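Glycoside hydrolase family 81 (Clostridium thermocellum, PDB 6FOP) hydrolyses beta-1,3-glucans such as laminarin, probably as an endo-acting, inverting glucanase of the cellulosome of this bacterium. Local coordinates at residues A262-Q267 / T283-M288; P272-L277 / K289-T294; P52-P57 / F82-N87; L241-T246 / F296-R301; S131-F136 / S202-P207. One frame throughout, in Å; residues are numbered along the deposited sequence. Where two conformers were deposited one is given.

Overall arrangement
Contacts 1, 4 and 5 are buried, whereas contacts 2 and 3 are only partly so. Strand 286-292 serves both contact 1 and contact 2, and its neighbour 260-263 links them through the Leu263 N to Lys289 O pair. Contact 4, between strands 240-251 and 295-301, brackets both along the chain, and Leu263 touches Phe296. Contacts 4 and 5 are regular antiparallel pairings in separate sheets, with centres about 25 Å apart. Contact 1 has no hydrogen bond across it and relies on ring, methyl and sulfur packing; contact 2 adds waters to one backbone bond, and contact 3 depends on a tyrosine hydroxyl, with His56 reaching Tyr264 of contact 1.

Contact 1 of 5, residues A262-Q267 / T283-M288; sequences ALYPHQ and TLRGIM
Met288 packs against Tyr264 where strand 260-263 gives way to helix 265-268, Tyr264 being the N-cap residue. Starting at the root of the methionine, CB rests 3.4 Å from Leu263 O, and CG touches that same oxygen and, more distantly, Tyr264 CD1. SD comes next, standing obliquely 4.6 Å from the ring centroid in a Met-aromatic contact. The chain then bends at its last torsion (chi3 90°), which carries CE over a face of the ring, 3.8 Å from the centroid; this methyl also meets Ala262 CB. On the backbone, Met288 CA makes a CH...O contact of 3.1 Å with Leu263 O.

Arg285 meets the same ring obliquely through its aliphatic part, CG lying 3.6 Å from Tyr264 CE1. Its guanidinium belongs to other partners, with a salt bridge to Glu474, while the Tyr264 hydroxyl bonds to His56 and Lys129. Beside them, Pro265 CG sits 3.3 Å from Arg285 O, in the type I turn from Thr283 to Gly286. Gln267 OE1 takes the Tyr264 N-H at the start of the helix.

With no hydrogen bond between the segments, dispersion, CH-pi and CH...O contacts hold this buried junction together, and Arg285 O, buried against Pro265, has no hydrogen-bond partner in the model.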
# COMPACT_ATOMS: atom_id res chain seq x y z
N ALA A 262 13.43 -13.57 1.23
CA ALA A 262 14.12 -12.31 1.03
C ALA A 262 13.20 -11.22 1.63
O ALA A 262 12.04 -11.13 1.29
CB ALA A 262 14.37 -12.05 -0.46
N LEU A 263 13.81 -10.34 2.42
CA LEU A 263 13.11 -9.29 3.15
C LEU A 263 13.53 -7.93 2.67
O LEU A 263 14.70 -7.69 2.47
CB LEU A 263 13.42 -9.38 4.65
CG LEU A 263 12.60 -10.36 5.48
CD1 LEU A 263 12.75 -11.81 5.03
CD2 LEU A 263 12.99 -10.25 6.96
N TYR A 264 12.54 -7.06 2.47
CA TYR A 264 12.81 -5.67 2.16
C TYR A 264 13.31 -4.91 3.40
O TYR A 264 13.04 -5.33 4.55
CB TYR A 264 11.54 -5.02 1.70
CG TYR A 264 10.95 -5.46 0.39
CD1 TYR A 264 11.61 -5.24 -0.82
CD2 TYR A 264 9.71 -6.10 0.33
CE1 TYR A 264 11.01 -5.56 -2.03
CE2 TYR A 264 9.09 -6.39 -0.87
CZ TYR A 264 9.75 -6.14 -2.05
OH TYR A 264 9.07 -6.42 -3.23
N PRO A 265 13.96 -3.75 3.20
CA PRO A 265 14.38 -2.95 4.36
C PRO A 265 13.29 -2.63 5.38
O PRO A 265 13.56 -2.67 6.59
CB PRO A 265 14.91 -1.68 3.70
CG PRO A 265 15.47 -2.17 2.40
CD PRO A 265 14.48 -3.20 1.95
N HIS A 266 12.07 -2.31 4.94
CA HIS A 266 11.04 -2.03 5.95
C HIS A 266 10.71 -3.22 6.84
O HIS A 266 10.09 -3.06 7.90
CB HIS A 266 9.77 -1.44 5.33
CG HIS A 266 8.92 -2.46 4.66
ND1 HIS A 266 9.20 -2.91 3.39
CD2 HIS A 266 7.82 -3.14 5.07
CE1 HIS A 266 8.32 -3.84 3.06
NE2 HIS A 266 7.47 -3.99 4.06
N GLN A 267 11.08 -4.44 6.40
CA GLN A 267 10.90 -5.66 7.18
C GLN A 267 12.11 -5.98 8.04
O GLN A 267 11.96 -6.38 9.19
CB GLN A 267 10.61 -6.85 6.28
CG GLN A 267 9.30 -6.71 5.51
CD GLN A 267 9.15 -7.66 4.35
OE1 GLN A 267 10.12 -7.96 3.68
NE2 GLN A 267 7.95 -8.11 4.10
N THR A 283 18.55 -4.50 -4.83
CA THR A 283 17.31 -4.32 -5.56
C THR A 283 16.91 -2.86 -5.61
O THR A 283 17.49 -1.99 -4.95
CB THR A 283 16.14 -5.11 -4.92
OG1 THR A 283 15.61 -4.39 -3.79
CG2 THR A 283 16.56 -6.52 -4.51
N LEU A 284 15.89 -2.58 -6.40
CA LEU A 284 15.36 -1.24 -6.51
C LEU A 284 14.88 -0.70 -5.16
O LEU A 284 14.95 0.53 -4.93
CB LEU A 284 14.19 -1.24 -7.48
CG LEU A 284 13.60 0.12 -7.83
CD1 LEU A 284 14.60 0.96 -8.61
CD2 LEU A 284 12.33 -0.07 -8.61
N ARG A 285 14.45 -1.60 -4.27
CA ARG A 285 13.96 -1.25 -2.93
C ARG A 285 15.06 -1.18 -1.88
O ARG A 285 14.80 -1.07 -0.69
CB ARG A 285 12.87 -2.24 -2.49
CG ARG A 285 11.59 -2.19 -3.30
CD ARG A 285 10.66 -1.03 -2.91
NE ARG A 285 9.45 -1.12 -3.72
CZ ARG A 285 9.33 -0.75 -4.99
NH1 ARG A 285 10.27 -0.01 -5.61
NH2 ARG A 285 8.25 -1.09 -5.67
N GLY A 286 16.32 -1.21 -2.31
CA GLY A 286 17.43 -1.31 -1.38
C GLY A 286 17.95 -2.73 -1.28
O GLY A 286 17.62 -3.62 -2.09
N ILE A 287 18.72 -2.98 -0.23
CA ILE A 287 19.25 -4.30 0.01
C ILE A 287 18.14 -5.17 0.58
O ILE A 287 17.47 -4.78 1.55
CB ILE A 287 20.41 -4.25 1.02
CG1 ILE A 287 21.57 -3.44 0.47
CG2 ILE A 287 20.84 -5.64 1.46
CD1 ILE A 287 22.20 -3.95 -0.80
N MET A 288 17.92 -6.33 -0.04
CA MET A 288 17.08 -7.38 0.52
C MET A 288 17.99 -8.33 1.26
O MET A 288 18.94 -8.85 0.68
CB MET A 288 16.25 -8.12 -0.54
CG MET A 288 15.17 -7.25 -1.13
SD MET A 288 14.10 -8.09 -2.32
CE MET A 288 12.79 -8.73 -1.25

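Contact 2 of 5, residues P272-L277 / K289-T294; sequences PHILPL and KTIQGT
The loop that joins helix 265-268 to strand 280-283 passes across strand 286-292 here, the two chain directions being 93° apart. One direct backbone bond joins them, from Leu277 N to Thr290 O at 2.8 Å, its N-H...O angle 154°. Pro276 CA approaches the same oxygen at 3.2 Å, and two waters flank this point: one joins Leu275 O to Gln292 N, the other Leu277 O to Thr290 N.

Leu277 lays its CB 3.4 Å from Thr290 OG1, the two side chains crossing at about a right angle, and its CD1 reaches Thr290 OG1 and Ile291 C. Thr290 OG1 is also hydrogen-bonded to Tyr279 O. Ile291 holds CG1 between its backbone N and carbonyl carbon (chi1 61°), which leaves CG2 anti to the carbonyl carbon, where it meets Ile274 CB at 4.1 Å and Pro276 CA.

A single direct bond thus ties loop to strand, while water joins the next backbone groups and the aliphatic branches pack around them.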
# COMPACT_ATOMS: atom_id res chain seq x y z
N PRO A 272 14.55 -7.45 15.63
CA PRO A 272 15.28 -8.34 16.52
C PRO A 272 14.82 -9.82 16.47
O PRO A 272 15.33 -10.64 17.24
CB PRO A 272 15.01 -7.73 17.89
CG PRO A 272 13.61 -7.28 17.78
CD PRO A 272 13.48 -6.74 16.37
N HIS A 273 13.86 -10.10 15.59
CA HIS A 273 13.21 -11.42 15.51
C HIS A 273 13.73 -12.29 14.38
O HIS A 273 13.16 -13.33 14.11
CB HIS A 273 11.70 -11.25 15.40
CG HIS A 273 11.13 -10.37 16.46
ND1 HIS A 273 11.06 -10.79 17.77
CD2 HIS A 273 10.68 -9.09 16.44
CE1 HIS A 273 10.53 -9.82 18.51
NE2 HIS A 273 10.29 -8.78 17.73
N ILE A 274 14.79 -11.86 13.72
CA ILE A 274 15.38 -12.61 12.62
C ILE A 274 16.90 -12.73 12.81
O ILE A 274 17.53 -11.89 13.46
CB ILE A 274 15.07 -11.94 11.26
CG1 ILE A 274 15.62 -10.50 11.18
CG2 ILE A 274 13.59 -11.99 10.96
CD1 ILE A 274 15.43 -9.84 9.85
N LEU A 275 17.46 -13.77 12.19
CA LEU A 275 18.91 -14.03 12.16
C LEU A 275 19.30 -14.21 10.69
O LEU A 275 19.37 -15.33 10.21
CB LEU A 275 19.26 -15.25 13.00
CG LEU A 275 19.28 -14.97 14.50
CD1 LEU A 275 19.39 -16.27 15.26
CD2 LEU A 275 20.43 -14.03 14.86
N PRO A 276 19.58 -13.11 9.98
CA PRO A 276 19.83 -13.20 8.55
C PRO A 276 20.97 -14.13 8.17
O PRO A 276 21.95 -14.28 8.89
CB PRO A 276 20.14 -11.77 8.16
CG PRO A 276 19.34 -10.98 9.14
CD PRO A 276 19.58 -11.71 10.43
N LEU A 277 20.80 -14.73 7.00
CA LEU A 277 21.83 -15.46 6.31
C LEU A 277 22.84 -14.46 5.77
O LEU A 277 22.61 -13.25 5.81
CB LEU A 277 21.22 -16.24 5.15
CG LEU A 277 20.15 -17.29 5.49
CD1 LEU A 277 19.57 -17.83 4.20
CD2 LEU A 277 20.72 -18.40 6.34
N LYS A 289 17.71 -8.54 2.54
CA LYS A 289 18.36 -9.57 3.32
C LYS A 289 17.63 -10.89 3.13
O LYS A 289 16.55 -10.95 2.54
CB LYS A 289 18.45 -9.18 4.81
CG LYS A 289 19.33 -7.96 5.04
CD LYS A 289 19.54 -7.73 6.55
CE LYS A 289 20.40 -6.52 6.79
NZ LYS A 289 20.60 -6.32 8.25
N THR A 290 18.25 -11.96 3.60
CA THR A 290 17.64 -13.27 3.52
C THR A 290 17.63 -13.97 4.86
O THR A 290 18.50 -13.75 5.71
CB THR A 290 18.34 -14.17 2.48
OG1 THR A 290 19.73 -14.35 2.81
CG2 THR A 290 18.16 -13.64 1.08
N ILE A 291 16.64 -14.86 5.03
CA ILE A 291 16.55 -15.72 6.21
C ILE A 291 16.20 -17.12 5.73
O ILE A 291 15.67 -17.28 4.62
CB ILE A 291 15.49 -15.24 7.23
CG1 ILE A 291 14.08 -15.24 6.60
CG2 ILE A 291 15.89 -13.85 7.74
CD1 ILE A 291 13.00 -14.93 7.58
N GLN A 292 16.52 -18.09 6.56
CA GLN A 292 16.03 -19.46 6.36
C GLN A 292 14.80 -19.64 7.20
O GLN A 292 14.85 -19.45 8.42
CB GLN A 292 17.08 -20.47 6.79
CG GLN A 292 16.59 -21.93 6.89
CD GLN A 292 15.96 -22.45 5.66
OE1 GLN A 292 14.87 -23.04 5.72
NE2 GLN A 292 16.64 -22.30 4.53
N GLY A 293 13.74 -20.09 6.56
CA GLY A 293 12.55 -20.48 7.29
C GLY A 293 11.32 -20.29 6.47
O GLY A 293 11.35 -19.66 5.39
N THR A 294 10.22 -20.81 6.99
CA THR A 294 8.95 -20.65 6.35
C THR A 294 8.11 -19.54 6.97
O THR A 294 7.02 -19.28 6.49
CB THR A 294 8.16 -21.97 6.37
OG1 THR A 294 8.08 -22.44 7.71
CG2 THR A 294 8.86 -22.97 5.45
O HOH W 1 17.78 -17.44 9.14
O HOH W 2 21.01 -11.38 4.66

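Contact 3 of 5, residues P52-P57 / F82-N87; sequences PIYAHP and FGAHKN
Segments 52-57 and 82-87 approach without pairing as strands, their nearest CA atoms, those of Pro52 and His85, being 6.2 Å apart. Segment 52-57 carries the short strand 53-54 and ends in a cis peptide bond before Pro57; the other is mostly the loop between strands 80-82 and 89-93.

Tyr54 spans the gap. Its OH accepts the N-H of His85 at 3.0 Å in a nearly straight bond (168°) and is hydrogen-bonded to Ala486 O. At the ring edge, CE2 lies 3.4 Å from Gly83 O. A water gives a hydrogen to that oxygen at 2.8 Å and has a weak link to His56 NE2.

His85 CB touches Pro52 CB at 3.6 Å and Tyr54 OH, while CG, opposite the backbone N (chi1 168°), carries the ring on to Thr59 at ND1 and Glu68 at NE2.

Strand 53-54 is an outermost strand of its antiparallel sheet, with strand 59-63 beside it and helix 43-46 against Ile53, while Gly83 shares a backbone hydrogen bond with Gly558.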
# COMPACT_ATOMS: atom_id res chain seq x y z
N PRO A 52 5.45 -6.78 -17.43
CA PRO A 52 6.45 -7.26 -16.46
C PRO A 52 5.94 -7.34 -15.04
O PRO A 52 5.20 -6.45 -14.58
CB PRO A 52 7.60 -6.25 -16.63
CG PRO A 52 7.45 -5.77 -18.03
CD PRO A 52 5.96 -5.63 -18.20
N ILE A 53 6.39 -8.39 -14.34
CA ILE A 53 5.90 -8.78 -13.02
C ILE A 53 7.04 -8.55 -12.04
O ILE A 53 8.05 -9.25 -12.08
CB ILE A 53 5.50 -10.27 -13.01
CG1 ILE A 53 4.53 -10.62 -14.15
CG2 ILE A 53 4.95 -10.66 -11.64
CD1 ILE A 53 3.19 -9.95 -14.06
N TYR A 54 6.89 -7.54 -11.16
CA TYR A 54 7.96 -7.13 -10.28
C TYR A 54 7.80 -7.77 -8.93
O TYR A 54 7.19 -7.21 -8.02
CB TYR A 54 8.08 -5.59 -10.21
CG TYR A 54 8.55 -4.97 -11.52
CD1 TYR A 54 7.65 -4.61 -12.51
CD2 TYR A 54 9.91 -4.84 -11.81
CE1 TYR A 54 8.07 -4.09 -13.74
CE2 TYR A 54 10.32 -4.34 -13.03
CZ TYR A 54 9.40 -3.95 -13.98
OH TYR A 54 9.88 -3.46 -15.17
N ALA A 55 8.31 -9.00 -8.80
CA ALA A 55 8.24 -9.76 -7.58
C ALA A 55 9.28 -9.36 -6.56
O ALA A 55 8.92 -9.02 -5.42
CB ALA A 55 8.33 -11.26 -7.89
N HIS A 56 10.54 -9.33 -7.00
CA HIS A 56 11.73 -8.93 -6.22
C HIS A 56 12.22 -10.05 -5.29
O HIS A 56 11.47 -10.50 -4.42
CB HIS A 56 11.53 -7.66 -5.38
CG HIS A 56 11.04 -6.44 -6.12
ND1 HIS A 56 10.10 -5.60 -5.57
CD2 HIS A 56 11.36 -5.91 -7.32
CE1 HIS A 56 9.85 -4.61 -6.40
NE2 HIS A 56 10.62 -4.75 -7.46
N PRO A 57 13.46 -10.52 -5.45
CA PRO A 57 14.49 -9.95 -6.35
C PRO A 57 14.29 -10.25 -7.85
O PRO A 57 14.95 -9.63 -8.67
CB PRO A 57 15.78 -10.57 -5.80
CG PRO A 57 15.30 -11.88 -5.23
CD PRO A 57 14.02 -11.53 -4.54
N PHE A 82 16.15 3.24 -12.04
CA PHE A 82 15.49 2.14 -12.75
C PHE A 82 15.95 0.75 -12.32
O PHE A 82 17.15 0.53 -12.10
CB PHE A 82 15.72 2.28 -14.25
CG PHE A 82 15.23 3.59 -14.82
CD1 PHE A 82 13.91 3.78 -15.19
CD2 PHE A 82 16.14 4.62 -15.06
CE1 PHE A 82 13.49 4.99 -15.74
CE2 PHE A 82 15.72 5.82 -15.60
CZ PHE A 82 14.40 6.00 -15.94
N GLY A 83 14.99 -0.15 -12.18
CA GLY A 83 15.22 -1.59 -12.07
C GLY A 83 14.28 -2.30 -13.00
O GLY A 83 13.39 -3.06 -12.57
N ALA A 84 14.46 -2.07 -14.29
CA ALA A 84 13.54 -2.58 -15.31
C ALA A 84 13.66 -4.09 -15.47
O ALA A 84 14.77 -4.66 -15.39
CB ALA A 84 13.82 -1.95 -16.66
N HIS A 85 12.54 -4.72 -15.72
CA HIS A 85 12.56 -6.13 -16.11
C HIS A 85 13.36 -6.30 -17.40
O HIS A 85 13.18 -5.54 -18.36
CB HIS A 85 11.15 -6.67 -16.31
CG HIS A 85 11.12 -8.01 -16.97
ND1 HIS A 85 11.50 -9.17 -16.33
CD2 HIS A 85 10.84 -8.35 -18.26
CE1 HIS A 85 11.46 -10.17 -17.20
NE2 HIS A 85 11.03 -9.71 -18.36
N LYS A 86 14.23 -7.31 -17.42
CA LYS A 86 14.88 -7.78 -18.64
C LYS A 86 14.86 -9.31 -18.64
O LYS A 86 14.80 -9.95 -17.59
CB LYS A 86 16.32 -7.23 -18.77
CG LYS A 86 17.19 -7.53 -17.57
CD LYS A 86 18.65 -7.67 -17.85
CE LYS A 86 19.44 -7.63 -16.58
NZ LYS A 86 19.70 -8.94 -15.97
N ASN A 87 14.91 -9.87 -19.83
CA ASN A 87 14.95 -11.33 -20.05
C ASN A 87 16.37 -11.86 -19.91
O ASN A 87 17.21 -11.64 -20.79
CB ASN A 87 14.40 -11.59 -21.46
CG ASN A 87 14.37 -13.06 -21.84
OD1 ASN A 87 13.93 -13.90 -21.09
ND2 ASN A 87 14.80 -13.34 -23.06
O HOH W 3 12.71 -3.68 -9.95

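Contact 4 of 5, residues L241-T246 / F296-R301; sequences LTTTFT and FKTVYR
Strands 240-251 and 295-301 form an antiparallel ladder, their local axes 4.7 Å apart, with Leu241-Tyr300, Thr243-Thr298 and Phe245-Phe296 as hydrogen-bonded pairs. These six residues send their side chains to the buried face. Phe245 and Phe296 fit closely: their planes differ by 12° but are slid apart, and CD1 of Phe245 lies over a face of the Phe296 ring, 3.5 Å from its CE2. Phe245 CB also rests on that face, and the Phe245 ring meets that of Tyr473 steeply inclined. Leu241 and Tyr300 border helix 514-534.

The opposite face, with Thr242, Thr244, Lys297 and Val299, is partly exposed, its contacts sparser and partly through water, with His273 beside the last two. Thr242 OG1 lies 3.6 Å from Val299 CG2. Lys297 runs out extended beyond CG, its CD near Thr242 CG2, and a water joins its NZ to Thr242 OG1.

Back on the buried face, another water is hydrogen-bonded to Leu241 O at 2.9 Å, Thr243 OG1 at 2.7 Å and Thr298 OG1 at 2.9 Å.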
# COMPACT_ATOMS: atom_id res chain seq x y z
N LEU A 241 2.30 -3.33 16.76
CA LEU A 241 1.61 -4.02 15.68
C LEU A 241 2.55 -5.10 15.15
O LEU A 241 3.62 -4.80 14.63
CB LEU A 241 1.22 -3.01 14.61
CG LEU A 241 0.29 -3.39 13.47
CD1 LEU A 241 1.03 -4.22 12.46
CD2 LEU A 241 -0.94 -4.12 13.97
N THR A 242 2.15 -6.36 15.34
CA THR A 242 2.90 -7.52 14.91
C THR A 242 2.29 -8.11 13.66
O THR A 242 1.07 -8.28 13.57
CB THR A 242 2.89 -8.56 16.02
OG1 THR A 242 3.53 -8.02 17.18
CG2 THR A 242 3.63 -9.83 15.59
N THR A 243 3.14 -8.40 12.68
CA THR A 243 2.71 -9.09 11.45
C THR A 243 3.54 -10.36 11.30
O THR A 243 4.77 -10.30 11.43
CB THR A 243 2.92 -8.23 10.20
OG1 THR A 243 2.33 -6.93 10.42
CG2 THR A 243 2.28 -8.88 8.97
N THR A 244 2.86 -11.48 11.06
CA THR A 244 3.50 -12.76 10.77
C THR A 244 3.33 -13.05 9.28
O THR A 244 2.25 -12.85 8.74
CB THR A 244 2.93 -13.86 11.68
OG1 THR A 244 3.16 -13.47 13.04
CG2 THR A 244 3.61 -15.21 11.49
N PHE A 245 4.42 -13.49 8.65
CA PHE A 245 4.47 -13.89 7.23
C PHE A 245 4.77 -15.37 7.19
O PHE A 245 5.75 -15.80 7.80
CB PHE A 245 5.57 -13.14 6.51
CG PHE A 245 5.38 -11.64 6.56
CD1 PHE A 245 5.78 -10.91 7.65
CD2 PHE A 245 4.78 -10.98 5.51
CE1 PHE A 245 5.59 -9.53 7.70
CE2 PHE A 245 4.57 -9.60 5.56
CZ PHE A 245 4.97 -8.90 6.66
N THR A 246 3.92 -16.15 6.51
CA THR A 246 4.08 -17.62 6.47
C THR A 246 3.97 -18.12 5.05
O THR A 246 3.03 -17.78 4.33
CB THR A 246 3.04 -18.31 7.37
OG1 THR A 246 3.13 -17.74 8.68
CG2 THR A 246 3.29 -19.81 7.46
N PHE A 296 8.35 -15.55 9.39
CA PHE A 296 9.01 -14.54 10.20
C PHE A 296 7.97 -13.52 10.63
O PHE A 296 6.86 -13.49 10.12
CB PHE A 296 10.17 -13.86 9.46
CG PHE A 296 9.76 -12.99 8.31
CD1 PHE A 296 9.54 -13.52 7.05
CD2 PHE A 296 9.64 -11.60 8.48
CE1 PHE A 296 9.19 -12.73 5.98
CE2 PHE A 296 9.31 -10.80 7.40
CZ PHE A 296 9.05 -11.37 6.16
N LYS A 297 8.38 -12.66 11.56
CA LYS A 297 7.53 -11.56 11.98
C LYS A 297 8.23 -10.23 11.91
O LYS A 297 9.46 -10.15 11.96
CB LYS A 297 6.93 -11.78 13.35
CG LYS A 297 7.86 -11.71 14.52
CD LYS A 297 7.05 -11.99 15.79
CE LYS A 297 7.86 -11.77 17.04
NZ LYS A 297 7.04 -12.07 18.25
N THR A 298 7.42 -9.18 11.80
CA THR A 298 7.87 -7.81 12.03
C THR A 298 7.04 -7.28 13.18
O THR A 298 5.85 -7.66 13.35
CB THR A 298 7.67 -6.91 10.79
OG1 THR A 298 6.27 -6.87 10.45
CG2 THR A 298 8.47 -7.40 9.61
N VAL A 299 7.63 -6.36 13.94
CA VAL A 299 6.91 -5.69 15.05
C VAL A 299 7.24 -4.20 14.95
O VAL A 299 8.41 -3.82 15.00
CB VAL A 299 7.30 -6.24 16.44
CG1 VAL A 299 6.45 -5.55 17.51
CG2 VAL A 299 7.05 -7.75 16.51
N TYR A 300 6.20 -3.39 14.80
CA TYR A 300 6.34 -1.95 14.77
C TYR A 300 5.68 -1.33 15.98
O TYR A 300 4.69 -1.81 16.45
CB TYR A 300 5.67 -1.41 13.51
CG TYR A 300 6.18 -2.01 12.20
CD1 TYR A 300 7.53 -2.10 11.90
CD2 TYR A 300 5.28 -2.39 11.21
CE1 TYR A 300 7.97 -2.64 10.68
CE2 TYR A 300 5.70 -2.91 10.00
CZ TYR A 300 7.05 -3.01 9.73
OH TYR A 300 7.43 -3.54 8.52
N ARG A 301 6.19 -0.19 16.41
CA ARG A 301 5.51 0.62 17.42
C ARG A 301 4.48 1.51 16.71
O ARG A 301 4.77 2.21 15.75
CB ARG A 301 6.51 1.45 18.20
CG ARG A 301 7.40 0.61 19.09
CD ARG A 301 8.09 1.42 20.17
NE ARG A 301 9.22 0.70 20.75
CZ ARG A 301 9.12 -0.27 21.65
NH1 ARG A 301 7.93 -0.67 22.10
NH2 ARG A 301 10.23 -0.86 22.11
O HOH W 4 4.11 -5.48 11.84
O HOH W 5 5.02 -9.57 18.94

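Contact 5 of 5, residues S131-F136 / S202-P207; sequences SPYAYF and SIAVLP
Strands 133-139 and 200-206 run antiparallel, at 170° over the segments that meet, with Ala134 and Ile203 as the hydrogen-bonded pair between the non-hydrogen-bonded pairs Tyr133-Ala204 and Tyr135-Ser202. Ala134 and Ile203 exchange two backbone bonds of 3.0 Å, and Val205 N adds a third to Pro132 O at 2.9 Å.

Beyond that bond, Pro132 CB approaches Val205 CG1. Tyr133 lays CD1 3.6 Å from Ala204 CB, with Ile203 O at the edge of its ring, and its hydroxyl is hydrogen-bonded to Tyr217 O beyond the pair. On the same face, Tyr135 CD1 meets Ser202 CB at 3.9 Å, while Ser202 OG is bonded to Ala221 O.

The two strands are central neighbours in a large antiparallel sheet, flanked by strands 121-128 and 170-175. Strand 133-139 is entered through an ST turn in which Ser131 OG accepts the N-H of Tyr133.

On the other face, Ile203 places CG1 between its backbone N and carbonyl carbon (chi1 69°), which brings that carbon 4.1 Å from Ala134 CB. The same CG1 lies at the edge of the Phe136 ring, 4.2 Å from CE1, and Phe136 in turn packs on Ile123 and Ala125.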
# COMPACT_ATOMS: atom_id res chain seq x y z
N SER A 131 10.97 -14.08 -2.67
CA SER A 131 11.66 -15.36 -2.86
C SER A 131 12.73 -15.18 -3.91
O SER A 131 12.48 -14.62 -4.96
CB SER A 131 10.72 -16.46 -3.34
OG SER A 131 11.42 -17.68 -3.46
N PRO A 132 13.89 -15.81 -3.71
CA PRO A 132 14.88 -15.89 -4.81
C PRO A 132 14.57 -17.02 -5.80
O PRO A 132 15.30 -17.16 -6.78
CB PRO A 132 16.18 -16.17 -4.06
CG PRO A 132 15.76 -16.98 -2.92
CD PRO A 132 14.44 -16.40 -2.47
N TYR A 133 13.56 -17.84 -5.50
CA TYR A 133 13.14 -18.95 -6.35
C TYR A 133 11.96 -18.62 -7.23
O TYR A 133 11.14 -17.73 -6.87
CB TYR A 133 12.73 -20.15 -5.52
CG TYR A 133 13.81 -20.75 -4.68
CD1 TYR A 133 14.72 -21.68 -5.23
CD2 TYR A 133 13.92 -20.46 -3.33
CE1 TYR A 133 15.70 -22.26 -4.45
CE2 TYR A 133 14.91 -21.03 -2.55
CZ TYR A 133 15.81 -21.95 -3.12
OH TYR A 133 16.76 -22.52 -2.29
N ALA A 134 11.83 -19.35 -8.34
CA ALA A 134 10.55 -19.48 -9.06
C ALA A 134 10.38 -20.98 -9.32
O ALA A 134 11.36 -21.70 -9.55
CB ALA A 134 10.50 -18.69 -10.35
N TYR A 135 9.14 -21.44 -9.21
CA TYR A 135 8.83 -22.87 -9.22
C TYR A 135 7.90 -23.20 -10.38
O TYR A 135 6.98 -22.44 -10.68
CB TYR A 135 8.15 -23.27 -7.92
CG TYR A 135 8.84 -22.79 -6.65
CD1 TYR A 135 9.94 -23.42 -6.14
CD2 TYR A 135 8.36 -21.67 -5.97
CE1 TYR A 135 10.56 -23.00 -4.99
CE2 TYR A 135 8.98 -21.23 -4.81
CZ TYR A 135 10.08 -21.86 -4.32
OH TYR A 135 10.68 -21.41 -3.15
N PHE A 136 8.13 -24.35 -11.03
CA PHE A 136 7.41 -24.72 -12.23
C PHE A 136 7.00 -26.18 -12.22
O PHE A 136 7.74 -27.04 -11.71
CB PHE A 136 8.29 -24.47 -13.48
CG PHE A 136 8.83 -23.06 -13.60
CD1 PHE A 136 10.03 -22.71 -13.01
CD2 PHE A 136 8.11 -22.09 -14.29
CE1 PHE A 136 10.51 -21.40 -13.09
CE2 PHE A 136 8.59 -20.79 -14.37
CZ PHE A 136 9.79 -20.46 -13.78
N SER A 202 12.72 -25.98 -10.79
CA SER A 202 12.80 -24.64 -10.18
C SER A 202 14.08 -23.94 -10.58
O SER A 202 15.02 -24.58 -11.06
CB SER A 202 12.67 -24.71 -8.66
OG SER A 202 13.75 -25.41 -8.09
N ILE A 203 14.11 -22.64 -10.36
CA ILE A 203 15.31 -21.82 -10.61
C ILE A 203 15.48 -20.93 -9.39
O ILE A 203 14.49 -20.69 -8.64
CB ILE A 203 15.21 -21.00 -11.90
CG1 ILE A 203 14.16 -19.88 -11.82
CG2 ILE A 203 14.90 -21.92 -13.07
CD1 ILE A 203 14.63 -18.57 -11.20
N ALA A 204 16.69 -20.44 -9.16
CA ALA A 204 16.94 -19.38 -8.17
C ALA A 204 17.92 -18.42 -8.71
O ALA A 204 18.87 -18.80 -9.40
CB ALA A 204 17.45 -19.90 -6.84
N VAL A 205 17.74 -17.15 -8.37
CA VAL A 205 18.80 -16.17 -8.54
C VAL A 205 19.74 -16.27 -7.33
O VAL A 205 19.30 -16.30 -6.18
CB VAL A 205 18.29 -14.74 -8.75
CG1 VAL A 205 17.41 -14.23 -7.61
CG2 VAL A 205 19.46 -13.78 -8.98
N LEU A 206 21.03 -16.43 -7.61
CA LEU A 206 22.05 -16.68 -6.60
C LEU A 206 22.83 -15.42 -6.34
O LEU A 206 23.01 -14.61 -7.23
CB LEU A 206 23.00 -17.77 -7.10
CG LEU A 206 22.33 -19.08 -7.49
CD1 LEU A 206 23.34 -20.00 -8.17
CD2 LEU A 206 21.71 -19.77 -6.29
N PRO A 207 23.36 -15.28 -5.12
CA PRO A 207 24.13 -14.10 -4.77
C PRO A 207 25.59 -14.18 -5.20
O PRO A 207 26.31 -13.18 -5.11
CB PRO A 207 24.03 -14.05 -3.23
CG PRO A 207 23.82 -15.48 -2.84
CD PRO A 207 23.02 -16.10 -3.94